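Local structure of type-2 restriction enzyme AgeI (Thalassobius gelatinovorus, 5DWA) at residues Leu171-Ser176 and Asp223-Tyr227; Leu197-Ser201 and Asn211-Leu215; Ala236-Leu242 and His256-Phe262. The protein cleaves double-stranded DNA at the sequence 5'-ACCGGT-3', cutting after the first adenine to leave specific fragments with 5'-phosphate ends. All coordinates share one frame; numbering follows the deposited sequence. Where two conformers were deposited one is given.

Contact 1: Leu171-Ser176 and Asp223-Tyr227; sequences LAERVS and DKRNY. With nucleotides of chain D; nucleotides of chain C.
Two successive bends near the end of the K224 side chain (chi3 -77°, chi4 -86°) fold its ammonium group over the 171-176 loop, while E173, bent at chi2, swings its carboxylate between D223 and Y227. K224 NZ donates to A172 O at 3.0 Å, coming from above the carbonyl plane, and pairs with D223 OD1 (2.9 Å) on the syn lone pair; its bond to E173 OE2, part of a salt bridge, is weak. E173 OE2 also lies 2.5 Å from D223 OD2. The other oxygen, E173 OE1, accepts from Y227 OH at 3.0 Å and sits at the edge of the tyrosine ring, in its plane. This salt-bridge network of E173, D223 and K224 lies at the DNA backbone: D223 N, in the first turn of helix 223-230, donates to OP1 of DG3 of chain D at 3.0 Å, nearly straight (165°), and K224 NZ reaches OP2 of the same phosphate. A leucine in place of K224 would probably leave A172 O and that OP2 without this donor, and E173 and D223 without their shared ammonium. The aliphatic part of K224 packs against the loop, CG on V175 CG1 and CD on L171 CB (3.6 Å). R174 instead meets DC6 of chain C, and R174 NH2 donates to a guanine N7.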
loop_
_atom_site.group_PDB
_atom_site.type_symbol
_atom_site.label_atom_id
_atom_site.label_comp_id
_atom_site.label_asym_id
_atom_site.label_seq_id
_atom_site.Cartn_x
_atom_site.Cartn_y
_atom_site.Cartn_z
ATOM N N LEU A 171 3.820 -2.638 9.357
ATOM C CA LEU A 171 3.550 -1.209 9.248
ATOM C C LEU A 171 3.965 -0.630 7.899
ATOM O O LEU A 171 3.174 0.078 7.270
ATOM C CB LEU A 171 4.246 -0.462 10.384
ATOM C CG LEU A 171 3.793 -0.853 11.792
ATOM C CD1 LEU A 171 4.500 -0.001 12.844
ATOM C CD2 LEU A 171 2.263 -0.737 11.933
ATOM N N ALA A 172 5.187 -0.953 7.456
ATOM C CA ALA A 172 5.781 -0.354 6.250
ATOM C C ALA A 172 5.450 1.131 6.221
ATOM O O ALA A 172 5.606 1.803 7.235
ATOM C CB ALA A 172 5.298 -1.054 4.980
ATOM N N GLU A 173 4.983 1.658 5.096
ATOM C CA GLU A 173 4.438 3.014 5.143
ATOM C C GLU A 173 2.927 2.960 5.040
ATOM O O GLU A 173 2.253 3.987 4.952
ATOM C CB GLU A 173 5.018 3.894 4.036
ATOM C CG GLU A 173 6.433 4.384 4.315
ATOM C CD GLU A 173 6.560 5.144 5.624
ATOM O OE1 GLU A 173 5.578 5.780 6.076
ATOM O OE2 GLU A 173 7.655 5.099 6.212
ATOM N N ARG A 174 2.398 1.746 5.068
ATOM C CA ARG A 174 0.963 1.549 4.969
ATOM C C ARG A 174 0.241 2.050 6.217
ATOM O O ARG A 174 -0.945 2.358 6.165
ATOM C CB ARG A 174 0.664 0.075 4.717
ATOM C CG ARG A 174 0.916 -0.328 3.277
ATOM C CD ARG A 174 0.742 -1.813 3.071
ATOM N NE ARG A 174 1.892 -2.565 3.550
ATOM C CZ ARG A 174 1.971 -3.156 4.736
ATOM N NH1 ARG A 174 0.936 -3.134 5.575
ATOM N NH2 ARG A 174 3.080 -3.799 5.077
ATOM N N VAL A 175 0.959 2.185 7.325
ATOM C CA VAL A 175 0.340 2.694 8.537
ATOM C C VAL A 175 -0.044 4.171 8.345
ATOM O O VAL A 175 -0.939 4.685 9.020
ATOM C CB VAL A 175 1.262 2.496 9.769
ATOM C CG1 VAL A 175 2.542 3.309 9.626
ATOM C CG2 VAL A 175 0.525 2.867 11.061
ATOM N N SER A 176 0.624 4.847 7.413
ATOM C CA SER A 176 0.265 6.222 7.087
ATOM C C SER A 176 -1.162 6.310 6.542
ATOM O O SER A 176 -1.816 7.348 6.678
ATOM C CB SER A 176 1.257 6.813 6.083
ATOM O OG SER A 176 2.578 6.746 6.585
ATOM N N ASP A 223 10.326 6.606 11.346
ATOM C CA ASP A 223 9.305 7.624 11.135
ATOM C C ASP A 223 7.975 7.163 11.726
ATOM O O ASP A 223 7.168 7.979 12.162
ATOM C CB ASP A 223 9.169 7.967 9.650
ATOM C CG ASP A 223 8.734 6.792 8.809
ATOM O OD1 ASP A 223 8.767 5.645 9.298
ATOM O OD2 ASP A 223 8.374 7.032 7.641
ATOM N N LYS A 224 7.775 5.851 11.774
ATOM C CA LYS A 224 6.568 5.291 12.359
ATOM C C LYS A 224 6.489 5.536 13.860
ATOM O O LYS A 224 5.415 5.828 14.382
ATOM C CB LYS A 224 6.486 3.800 12.048
ATOM C CG LYS A 224 6.026 3.531 10.630
ATOM C CD LYS A 224 6.602 2.266 10.094
ATOM C CE LYS A 224 8.041 2.465 9.699
ATOM N NZ LYS A 224 8.171 2.983 8.314
ATOM N N ARG A 225 7.612 5.426 14.564
ATOM C CA ARG A 225 7.596 5.706 15.993
ATOM C C ARG A 225 7.303 7.186 16.222
ATOM O O ARG A 225 6.628 7.552 17.184
ATOM C CB ARG A 225 8.913 5.318 16.662
ATOM C CG ARG A 225 8.904 5.556 18.169
ATOM C CD ARG A 225 10.167 5.048 18.840
ATOM N NE ARG A 225 10.273 3.595 18.772
ATOM C CZ ARG A 225 9.850 2.767 19.722
ATOM N NH1 ARG A 225 9.278 3.244 20.825
ATOM N NH2 ARG A 225 9.988 1.460 19.565
ATOM N N ASN A 226 7.798 8.029 15.321
ATOM C CA ASN A 226 7.533 9.462 15.392
ATOM C C ASN A 226 6.044 9.777 15.216
ATOM O O ASN A 226 5.534 10.695 15.845
ATOM C CB ASN A 226 8.361 10.220 14.342
ATOM C CG ASN A 226 9.845 10.267 14.679
ATOM O OD1 ASN A 226 10.230 10.202 15.846
ATOM N ND2 ASN A 226 10.682 10.392 13.656
ATOM N N TYR A 227 5.352 9.014 14.370
ATOM C CA TYR A 227 3.905 9.184 14.197
ATOM C C TYR A 227 3.190 9.070 15.537
ATOM O O TYR A 227 2.274 9.838 15.844
ATOM C CB TYR A 227 3.321 8.133 13.241
ATOM C CG TYR A 227 3.817 8.156 11.808
ATOM C CD1 TYR A 227 4.280 9.323 11.216
ATOM C CD2 TYR A 227 3.807 6.994 11.043
ATOM C CE1 TYR A 227 4.726 9.330 9.902
ATOM C CE2 TYR A 227 4.253 6.991 9.734
ATOM C CZ TYR A 227 4.710 8.161 9.167
ATOM O OH TYR A 227 5.155 8.161 7.863
ATOM P P DG D 3 11.856 4.385 8.133
ATOM O OP1 DG D 3 11.971 5.507 9.093
ATOM O OP2 DG D 3 11.217 3.122 8.546
ATOM O "O5'" DG D 3 11.130 4.907 6.804
ATOM C "C5'" DG D 3 11.652 6.044 6.138
ATOM C "C4'" DG D 3 11.517 5.941 4.624
ATOM O "O4'" DG D 3 12.288 4.821 4.107
ATOM C "C3'" DG D 3 10.107 5.758 4.084
ATOM O "O3'" DG D 3 10.028 6.467 2.839
ATOM C "C2'" DG D 3 10.031 4.240 3.877
ATOM C "C1'" DG D 3 11.438 3.960 3.366
ATOM N N9 DG D 3 11.920 2.594 3.577
ATOM C C8 DG D 3 11.907 1.880 4.751
ATOM N N7 DG D 3 12.460 0.699 4.645
ATOM C C5 DG D 3 12.901 0.644 3.325
ATOM C C6 DG D 3 13.591 -0.382 2.626
ATOM O O6 DG D 3 13.960 -1.480 3.045
ATOM N N1 DG D 3 13.839 -0.032 1.308
ATOM C C2 DG D 3 13.483 1.158 0.731
ATOM N N2 DG D 3 13.811 1.313 -0.559
ATOM N N3 DG D 3 12.839 2.129 1.373
ATOM C C4 DG D 3 12.592 1.805 2.661
ATOM P P DC C 6 -2.318 -5.544 5.824
ATOM O OP1 DC C 6 -2.332 -6.005 7.202
ATOM O OP2 DC C 6 -2.141 -4.128 5.460
ATOM O "O5'" DC C 6 -1.166 -6.371 5.091
ATOM C "C5'" DC C 6 -1.186 -7.766 5.144
ATOM C "C4'" DC C 6 -0.092 -8.312 4.259
ATOM O "O4'" DC C 6 -0.280 -7.848 2.906
ATOM C "C3'" DC C 6 1.324 -7.928 4.653
ATOM O "O3'" DC C 6 2.138 -9.047 4.457
ATOM C "C2'" DC C 6 1.678 -6.802 3.671
ATOM C "C1'" DC C 6 0.888 -7.201 2.433
ATOM N N1 DC C 6 0.429 -6.061 1.617
ATOM C C2 DC C 6 0.752 -5.979 0.257
ATOM O O2 DC C 6 1.477 -6.840 -0.255
ATOM N N3 DC C 6 0.278 -4.934 -0.463
ATOM C C4 DC C 6 -0.507 -4.029 0.114
ATOM N N4 DC C 6 -0.944 -3.014 -0.635
ATOM C C5 DC C 6 -0.873 -4.116 1.482
ATOM C C6 DC C 6 -0.395 -5.136 2.188
ATOM P P DA D 4 8.674 7.163 2.341
ATOM O OP1 DA D 4 9.108 8.314 1.505
ATOM O OP2 DA D 4 7.768 7.377 3.490
ATOM O "O5'" DA D 4 8.015 6.062 1.389
ATOM C "C5'" DA D 4 8.497 5.911 0.073
ATOM C "C4'" DA D 4 7.955 4.653 -0.564
ATOM O "O4'" DA D 4 8.667 3.502 -0.065
ATOM C "C3'" DA D 4 6.473 4.366 -0.306
ATOM O "O3'" DA D 4 5.910 3.896 -1.485
ATOM C "C2'" DA D 4 6.520 3.241 0.719
ATOM C "C1'" DA D 4 7.726 2.499 0.188
ATOM N N9 DA D 4 8.295 1.537 1.101
ATOM C C8 DA D 4 8.028 1.387 2.430
ATOM N N7 DA D 4 8.705 0.420 2.996
ATOM C C5 DA D 4 9.470 -0.095 1.953
ATOM C C6 DA D 4 10.397 -1.150 1.881
ATOM N N6 DA D 4 10.743 -1.901 2.927
ATOM N N1 DA D 4 10.969 -1.394 0.687
ATOM C C2 DA D 4 10.627 -0.645 -0.363
ATOM N N3 DA D 4 9.770 0.368 -0.418
ATOM C C4 DA D 4 9.223 0.588 0.785
#

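Contact 2: Leu197-Ser201 and Asn211-Leu215; sequences LDVKS and NRGEL. With nucleotides of chain C.
K200 and G213 face each other with CA atoms 4.4 Å apart, in two irregular segments whose end-to-end directions differ by 132°, joined by G213 N to K200 O, a bond lying in the carbonyl plane. The other links across are made by side chains that take on backbone groups. N211 has its CG anti to the backbone N, which carries OD1 to K200 N at 2.8 Å; its ND2 is held by D65 and S64, near the start of helix 63-78, so both ends of the amide are fixed. In the same way D198 turns its carboxylate to the 211-215 segment, where OD1 accepts from E214 N (2.8 Å) on the syn side, somewhat out of plane. G213 leaves room for that carboxylate: a beta carbon on it would fall on D198 OD2, and its phi of 74° also favours glycine. D198 OD2 is bonded by T244 and by a water that donates to R212 O and accepts from L215 N. The pairing joins two parts of the loop between strand 191-196 and helix 223-230, from which K200 reaches the DNA major groove. K200 CB packs on E214 CG (3.4 Å); beyond a bend at chi2 (62°) the chain runs out straight, placing NZ 2.8 Å from O4 of DT9 of chain C, a hydrogen bond, and 3.1 Å from N7 of DG8 of chain C. This is consistent with K200 reading bases, though the complex is a pre-specific one. E214 OE1 accepts from A172 N, and a water lies between it and D198 OD1.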
loop_
_atom_site.group_PDB
_atom_site.type_symbol
_atom_site.label_atom_id
_atom_site.label_comp_id
_atom_site.label_asym_id
_atom_site.label_seq_id
_atom_site.Cartn_x
_atom_site.Cartn_y
_atom_site.Cartn_z
ATOM N N LEU A 197 1.420 -6.626 14.720
ATOM C CA LEU A 197 2.410 -7.666 14.957
ATOM C C LEU A 197 3.813 -7.131 14.678
ATOM O O LEU A 197 4.803 -7.818 14.965
ATOM C CB LEU A 197 2.125 -8.892 14.090
ATOM C CG LEU A 197 0.798 -9.579 14.405
ATOM C CD1 LEU A 197 0.635 -10.784 13.515
ATOM C CD2 LEU A 197 0.747 -9.971 15.869
ATOM N N ASP A 198 3.886 -5.924 14.113
ATOM C CA ASP A 198 5.157 -5.256 13.789
ATOM C C ASP A 198 6.109 -6.236 13.106
ATOM O O ASP A 198 7.255 -6.404 13.527
ATOM C CB ASP A 198 5.798 -4.662 15.052
ATOM C CG ASP A 198 6.983 -3.730 14.743
ATOM O OD1 ASP A 198 7.092 -3.236 13.600
ATOM O OD2 ASP A 198 7.794 -3.481 15.659
ATOM N N VAL A 199 5.610 -6.907 12.075
ATOM C CA VAL A 199 6.425 -7.848 11.317
ATOM C C VAL A 199 7.330 -7.128 10.328
ATOM O O VAL A 199 6.855 -6.359 9.488
ATOM C CB VAL A 199 5.561 -8.854 10.536
ATOM C CG1 VAL A 199 6.433 -9.675 9.559
ATOM C CG2 VAL A 199 4.816 -9.774 11.483
ATOM N N LYS A 200 8.632 -7.378 10.433
ATOM C CA LYS A 200 9.575 -7.043 9.367
ATOM C C LYS A 200 10.880 -7.761 9.602
ATOM O O LYS A 200 11.573 -7.509 10.589
ATOM C CB LYS A 200 9.850 -5.542 9.259
ATOM C CG LYS A 200 10.851 -5.162 8.150
ATOM C CD LYS A 200 10.353 -5.556 6.753
ATOM C CE LYS A 200 11.298 -5.032 5.661
ATOM N NZ LYS A 200 10.802 -5.348 4.281
ATOM N N SER A 201 11.217 -8.663 8.693
ATOM C CA SER A 201 12.548 -9.255 8.670
ATOM C C SER A 201 13.113 -9.069 7.280
ATOM O O SER A 201 12.372 -9.044 6.300
ATOM C CB SER A 201 12.516 -10.734 9.050
ATOM O OG SER A 201 12.150 -11.536 7.941
ATOM N N ASN A 211 13.406 -10.875 12.923
ATOM C CA ASN A 211 12.196 -10.076 12.804
ATOM C C ASN A 211 12.167 -8.915 13.801
ATOM O O ASN A 211 11.528 -8.991 14.854
ATOM C CB ASN A 211 11.011 -11.023 12.972
ATOM C CG ASN A 211 9.670 -10.323 12.965
ATOM O OD1 ASN A 211 9.510 -9.247 12.393
ATOM N ND2 ASN A 211 8.693 -10.952 13.596
ATOM N N ARG A 212 12.866 -7.840 13.448
ATOM C CA ARG A 212 13.078 -6.732 14.365
ATOM C C ARG A 212 11.971 -5.686 14.299
ATOM O O ARG A 212 11.922 -4.783 15.128
ATOM C CB ARG A 212 14.432 -6.070 14.086
ATOM C CG ARG A 212 15.591 -7.020 14.285
ATOM C CD ARG A 212 16.926 -6.313 14.180
ATOM N NE ARG A 212 18.004 -7.246 14.493
ATOM C CZ ARG A 212 18.566 -8.058 13.603
ATOM N NH1 ARG A 212 18.176 -8.033 12.335
ATOM N NH2 ARG A 212 19.528 -8.893 13.976
ATOM N N GLY A 213 11.090 -5.797 13.310
ATOM C CA GLY A 213 10.029 -4.809 13.173
ATOM C C GLY A 213 10.505 -3.470 12.629
ATOM O O GLY A 213 11.652 -3.332 12.201
ATOM N N GLU A 214 9.628 -2.472 12.671
ATOM C CA GLU A 214 9.873 -1.206 11.988
ATOM C C GLU A 214 9.656 0.018 12.871
ATOM O O GLU A 214 9.434 1.115 12.362
ATOM C CB GLU A 214 8.979 -1.110 10.748
ATOM C CG GLU A 214 9.269 -2.186 9.723
ATOM C CD GLU A 214 8.329 -2.172 8.533
ATOM O OE1 GLU A 214 7.240 -2.779 8.618
ATOM O OE2 GLU A 214 8.695 -1.571 7.502
ATOM N N LEU A 215 9.728 -0.165 14.183
ATOM C CA LEU A 215 9.465 0.931 15.102
ATOM C C LEU A 215 10.719 1.536 15.736
ATOM O O LEU A 215 10.619 2.487 16.502
ATOM C CB LEU A 215 8.489 0.473 16.193
ATOM C CG LEU A 215 7.040 0.401 15.705
ATOM C CD1 LEU A 215 6.147 -0.400 16.652
ATOM C CD2 LEU A 215 6.497 1.825 15.526
ATOM P P DT C 9 13.770 -10.797 -2.713
ATOM O OP1 DT C 9 13.949 -11.678 -3.881
ATOM O OP2 DT C 9 14.623 -10.956 -1.510
ATOM O "O5'" DT C 9 13.859 -9.296 -3.220
ATOM C "C5'" DT C 9 12.987 -8.857 -4.227
ATOM C "C4'" DT C 9 13.035 -7.356 -4.328
ATOM O "O4'" DT C 9 12.628 -6.782 -3.082
ATOM C "C3'" DT C 9 14.416 -6.765 -4.615
ATOM O "O3'" DT C 9 14.387 -6.205 -5.909
ATOM C "C2'" DT C 9 14.620 -5.702 -3.503
ATOM C "C1'" DT C 9 13.210 -5.517 -2.979
ATOM N N1 DT C 9 13.087 -5.126 -1.560
ATOM C C2 DT C 9 12.470 -3.945 -1.251
ATOM O O2 DT C 9 12.090 -3.154 -2.097
ATOM N N3 DT C 9 12.326 -3.713 0.088
ATOM C C4 DT C 9 12.706 -4.543 1.126
ATOM O O4 DT C 9 12.526 -4.251 2.302
ATOM C C5 DT C 9 13.336 -5.777 0.732
ATOM C C7 DT C 9 13.804 -6.755 1.770
ATOM C C6 DT C 9 13.478 -6.014 -0.577
ATOM P P DG C 8 9.282 -10.985 2.733
ATOM O OP1 DG C 8 8.775 -12.362 2.956
ATOM O OP2 DG C 8 9.934 -10.269 3.855
ATOM O "O5'" DG C 8 10.261 -11.052 1.491
ATOM C "C5'" DG C 8 9.780 -11.645 0.287
ATOM C "C4'" DG C 8 10.307 -10.910 -0.929
ATOM O "O4'" DG C 8 9.728 -9.580 -1.003
ATOM C "C3'" DG C 8 11.805 -10.725 -0.960
ATOM O "O3'" DG C 8 12.226 -10.929 -2.294
ATOM C "C2'" DG C 8 11.998 -9.270 -0.473
ATOM C "C1'" DG C 8 10.755 -8.585 -1.002
ATOM N N9 DG C 8 10.252 -7.492 -0.179
ATOM C C8 DG C 8 10.109 -7.473 1.188
ATOM N N7 DG C 8 9.551 -6.368 1.638
ATOM C C5 DG C 8 9.266 -5.649 0.486
ATOM C C6 DG C 8 8.664 -4.385 0.334
ATOM O O6 DG C 8 8.214 -3.651 1.216
ATOM N N1 DG C 8 8.578 -4.003 -1.003
ATOM C C2 DG C 8 9.020 -4.754 -2.069
ATOM N N2 DG C 8 8.848 -4.227 -3.304
ATOM N N3 DG C 8 9.590 -5.940 -1.932
ATOM C C4 DG C 8 9.686 -6.319 -0.636
HETATM O O HOH W 1 10.293 -2.594 15.867
HETATM O O HOH W 2 6.149 -3.610 11.063
#

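Contact 3: Ala236-Leu242 and His256-Phe262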
loop_
_atom_site.group_PDB
_atom_site.type_symbol
_atom_site.label_atom_id
_atom_site.label_comp_id
_atom_site.label_asym_id
_atom_site.label_seq_id
_atom_site.Cartn_x
_atom_site.Cartn_y
_atom_site.Cartn_z
ATOM N N ALA A 236 -3.024 4.910 21.305
ATOM C CA ALA A 236 -2.021 4.017 21.866
ATOM C C ALA A 236 -1.655 2.997 20.809
ATOM O O ALA A 236 -2.408 2.786 19.867
ATOM C CB ALA A 236 -2.531 3.325 23.106
ATOM N N CYS A 237 -0.484 2.391 20.962
ATOM C CA CYS A 237 -0.043 1.343 20.058
ATOM C C CYS A 237 0.327 0.112 20.862
ATOM O O CYS A 237 1.029 0.203 21.878
ATOM C CB CYS A 237 1.147 1.821 19.217
ATOM S SG CYS A 237 1.936 0.533 18.193
ATOM N N PHE A 238 -0.169 -1.035 20.414
ATOM C CA PHE A 238 0.145 -2.307 21.045
ATOM C C PHE A 238 0.813 -3.195 20.027
ATOM O O PHE A 238 0.240 -3.473 18.985
ATOM C CB PHE A 238 -1.120 -2.954 21.606
ATOM C CG PHE A 238 -1.740 -2.158 22.708
ATOM C CD1 PHE A 238 -2.598 -1.106 22.419
ATOM C CD2 PHE A 238 -1.427 -2.423 24.032
ATOM C CE1 PHE A 238 -3.154 -0.354 23.435
ATOM C CE2 PHE A 238 -1.971 -1.666 25.044
ATOM C CZ PHE A 238 -2.836 -0.632 24.745
ATOM N N SER A 239 2.048 -3.593 20.318
ATOM C CA SER A 239 2.787 -4.472 19.432
ATOM C C SER A 239 2.928 -5.841 20.059
ATOM O O SER A 239 3.121 -5.964 21.271
ATOM C CB SER A 239 4.167 -3.897 19.119
ATOM O OG SER A 239 4.933 -4.855 18.399
ATOM N N TYR A 240 2.844 -6.868 19.223
ATOM C CA TYR A 240 3.005 -8.237 19.694
ATOM C C TYR A 240 4.275 -8.842 19.124
ATOM O O TYR A 240 4.426 -10.060 19.048
ATOM C CB TYR A 240 1.770 -9.067 19.342
ATOM C CG TYR A 240 0.532 -8.460 19.952
ATOM C CD1 TYR A 240 -0.305 -7.633 19.204
ATOM C CD2 TYR A 240 0.236 -8.655 21.296
ATOM C CE1 TYR A 240 -1.433 -7.048 19.778
ATOM C CE2 TYR A 240 -0.882 -8.071 21.874
ATOM C CZ TYR A 240 -1.711 -7.272 21.106
ATOM O OH TYR A 240 -2.818 -6.680 21.677
ATOM N N ASN A 241 5.185 -7.965 18.720
ATOM C CA ASN A 241 6.551 -8.381 18.447
ATOM C C ASN A 241 7.358 -8.133 19.705
ATOM O O ASN A 241 7.559 -6.981 20.081
ATOM C CB ASN A 241 7.133 -7.602 17.265
ATOM C CG ASN A 241 8.476 -8.142 16.808
ATOM O OD1 ASN A 241 9.217 -8.734 17.589
ATOM N ND2 ASN A 241 8.792 -7.941 15.531
ATOM N N LEU A 242 7.821 -9.199 20.359
ATOM C CA LEU A 242 8.581 -9.034 21.597
ATOM C C LEU A 242 9.866 -8.209 21.412
ATOM O O LEU A 242 10.433 -7.732 22.393
ATOM C CB LEU A 242 8.924 -10.397 22.196
ATOM C CG LEU A 242 7.723 -11.283 22.528
ATOM C CD1 LEU A 242 8.174 -12.585 23.204
ATOM C CD2 LEU A 242 6.723 -10.524 23.394
ATOM N N HIS A 256 1.724 6.206 23.733
ATOM C CA HIS A 256 2.744 5.200 23.988
ATOM C C HIS A 256 2.645 3.971 23.100
ATOM O O HIS A 256 1.573 3.628 22.611
ATOM C CB HIS A 256 2.677 4.769 25.449
ATOM C CG HIS A 256 3.113 5.830 26.406
ATOM N ND1 HIS A 256 2.357 6.952 26.671
ATOM C CD2 HIS A 256 4.233 5.943 27.157
ATOM C CE1 HIS A 256 2.993 7.710 27.548
ATOM N NE2 HIS A 256 4.133 7.119 27.860
ATOM N N ILE A 257 3.797 3.342 22.888
ATOM C CA ILE A 257 3.890 2.007 22.311
ATOM C C ILE A 257 4.065 1.000 23.448
ATOM O O ILE A 257 5.000 1.118 24.255
ATOM C CB ILE A 257 5.068 1.895 21.322
ATOM C CG1 ILE A 257 4.815 2.752 20.082
ATOM C CG2 ILE A 257 5.298 0.447 20.913
ATOM C CD1 ILE A 257 6.080 3.140 19.338
ATOM N N TYR A 258 3.145 0.040 23.520
ATOM C CA TYR A 258 3.190 -1.056 24.489
ATOM C C TYR A 258 3.520 -2.365 23.781
ATOM O O TYR A 258 3.188 -2.545 22.613
ATOM C CB TYR A 258 1.858 -1.185 25.236
ATOM C CG TYR A 258 1.465 0.067 25.984
ATOM C CD1 TYR A 258 2.018 0.359 27.227
ATOM C CD2 TYR A 258 0.554 0.967 25.443
ATOM C CE1 TYR A 258 1.670 1.512 27.912
ATOM C CE2 TYR A 258 0.203 2.117 26.118
ATOM C CZ TYR A 258 0.763 2.385 27.351
ATOM O OH TYR A 258 0.406 3.534 28.022
ATOM N N VAL A 259 4.172 -3.274 24.496
ATOM C CA VAL A 259 4.658 -4.513 23.898
ATOM C C VAL A 259 4.286 -5.692 24.786
ATOM O O VAL A 259 4.503 -5.651 25.998
ATOM C CB VAL A 259 6.195 -4.484 23.695
ATOM C CG1 VAL A 259 6.682 -5.768 23.037
ATOM C CG2 VAL A 259 6.612 -3.278 22.864
ATOM N N SER A 260 3.737 -6.749 24.195
ATOM C CA SER A 260 3.370 -7.926 24.980
ATOM C C SER A 260 3.301 -9.179 24.138
ATOM O O SER A 260 3.340 -9.118 22.910
ATOM C CB SER A 260 2.021 -7.719 25.676
ATOM O OG SER A 260 0.937 -7.893 24.777
ATOM N N GLY A 261 3.201 -10.318 24.819
ATOM C CA GLY A 261 2.850 -11.563 24.169
ATOM C C GLY A 261 1.383 -11.509 23.784
ATOM O O GLY A 261 0.675 -10.558 24.132
ATOM N N PHE A 262 0.908 -12.520 23.071
ATOM C CA PHE A 262 -0.447 -12.481 22.539
ATOM C C PHE A 262 -1.412 -13.325 23.358
ATOM O O PHE A 262 -2.489 -12.864 23.728
ATOM C CB PHE A 262 -0.450 -12.932 21.078
ATOM C CG PHE A 262 -1.755 -12.711 20.378
ATOM C CD1 PHE A 262 -2.132 -11.440 19.974
ATOM C CD2 PHE A 262 -2.596 -13.777 20.097
ATOM C CE1 PHE A 262 -3.330 -11.232 19.312
ATOM C CE2 PHE A 262 -3.802 -13.579 19.439
ATOM C CZ PHE A 262 -4.167 -12.299 19.048
HETATM O O HOH W 3 1.004 -5.327 23.294
#
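F262 and Y240 meet as a T-shaped pair: F262 CD1 stands over the centre of one face of the Y240 ring, with ring planes at 86° and centroids 5.3 Å apart. G261 O approaches the edge of Y240, in the ring plane, 3.4 Å from CD2. The rings of F238 and Y258 behave differently. They lie side by side, pointing the same way, with planes tilted by only 24° but slid so far that they barely overlap; CE2 of F238 meets CD2 of Y258 at 3.7 Å. A236 CB touches the edge of the Y258 ring, near its plane, and a water sits at the edge of F238, bridging S239 O and S260 OG. S260 OG itself donates to G261 O, and the hydroxyl of Y240 bonds that of Y104.

Between the backbones, C237 N bonds H256 O, Y258 N bonds C237 O, S239 N bonds Y258 O and S260 N bonds S239 O, all at 2.7 to 3.1 Å and each donor nearly along the C=O axis. C237 and I257 project from the side opposite F238 and Y258, and both also touch I228 of helix 223-230; C237 CB lies against I257 CG1 at 3.9 Å. S239 lies on that side too: its OG, anti to the backbone N (chi1 172°), accepts from N241 N at 3.1 Å, an ST turn that ends the strand, and bonds T244. V259 CG1 then packs against N241 O (3.3 Å).

The bonding pattern, with C237, F238 and S239 in register with I257, Y258 and V259, is that of neighbouring parallel strands. Here 257-259 forms the margin, within this chain, of the mixed sheet at the centre of the PD-(D/E)XK nuclease fold.

In the fold
Contact 2 is nested along the chain within the loop that contact 1 closes, and contact 3 follows both. Contacts 1 and 2 have centres about 12 Å apart and share the DNA side of the protein, touching through E214, on which K224 packs. The centre of contact 3 is about 12 Å from that of contact 2 and about 15 Å from that of contact 1; it lies within the mixed sheet, its nearest atom about 11 Å from the DNA. N241 ND2 links it to contact 2 through D198 O and N211 O. Strand 191-196, helix 223-230 and strand 236-239 form a beta-alpha-beta crossover, so the phosphate-binding helix start and the K200 loop are both tied to the sheet.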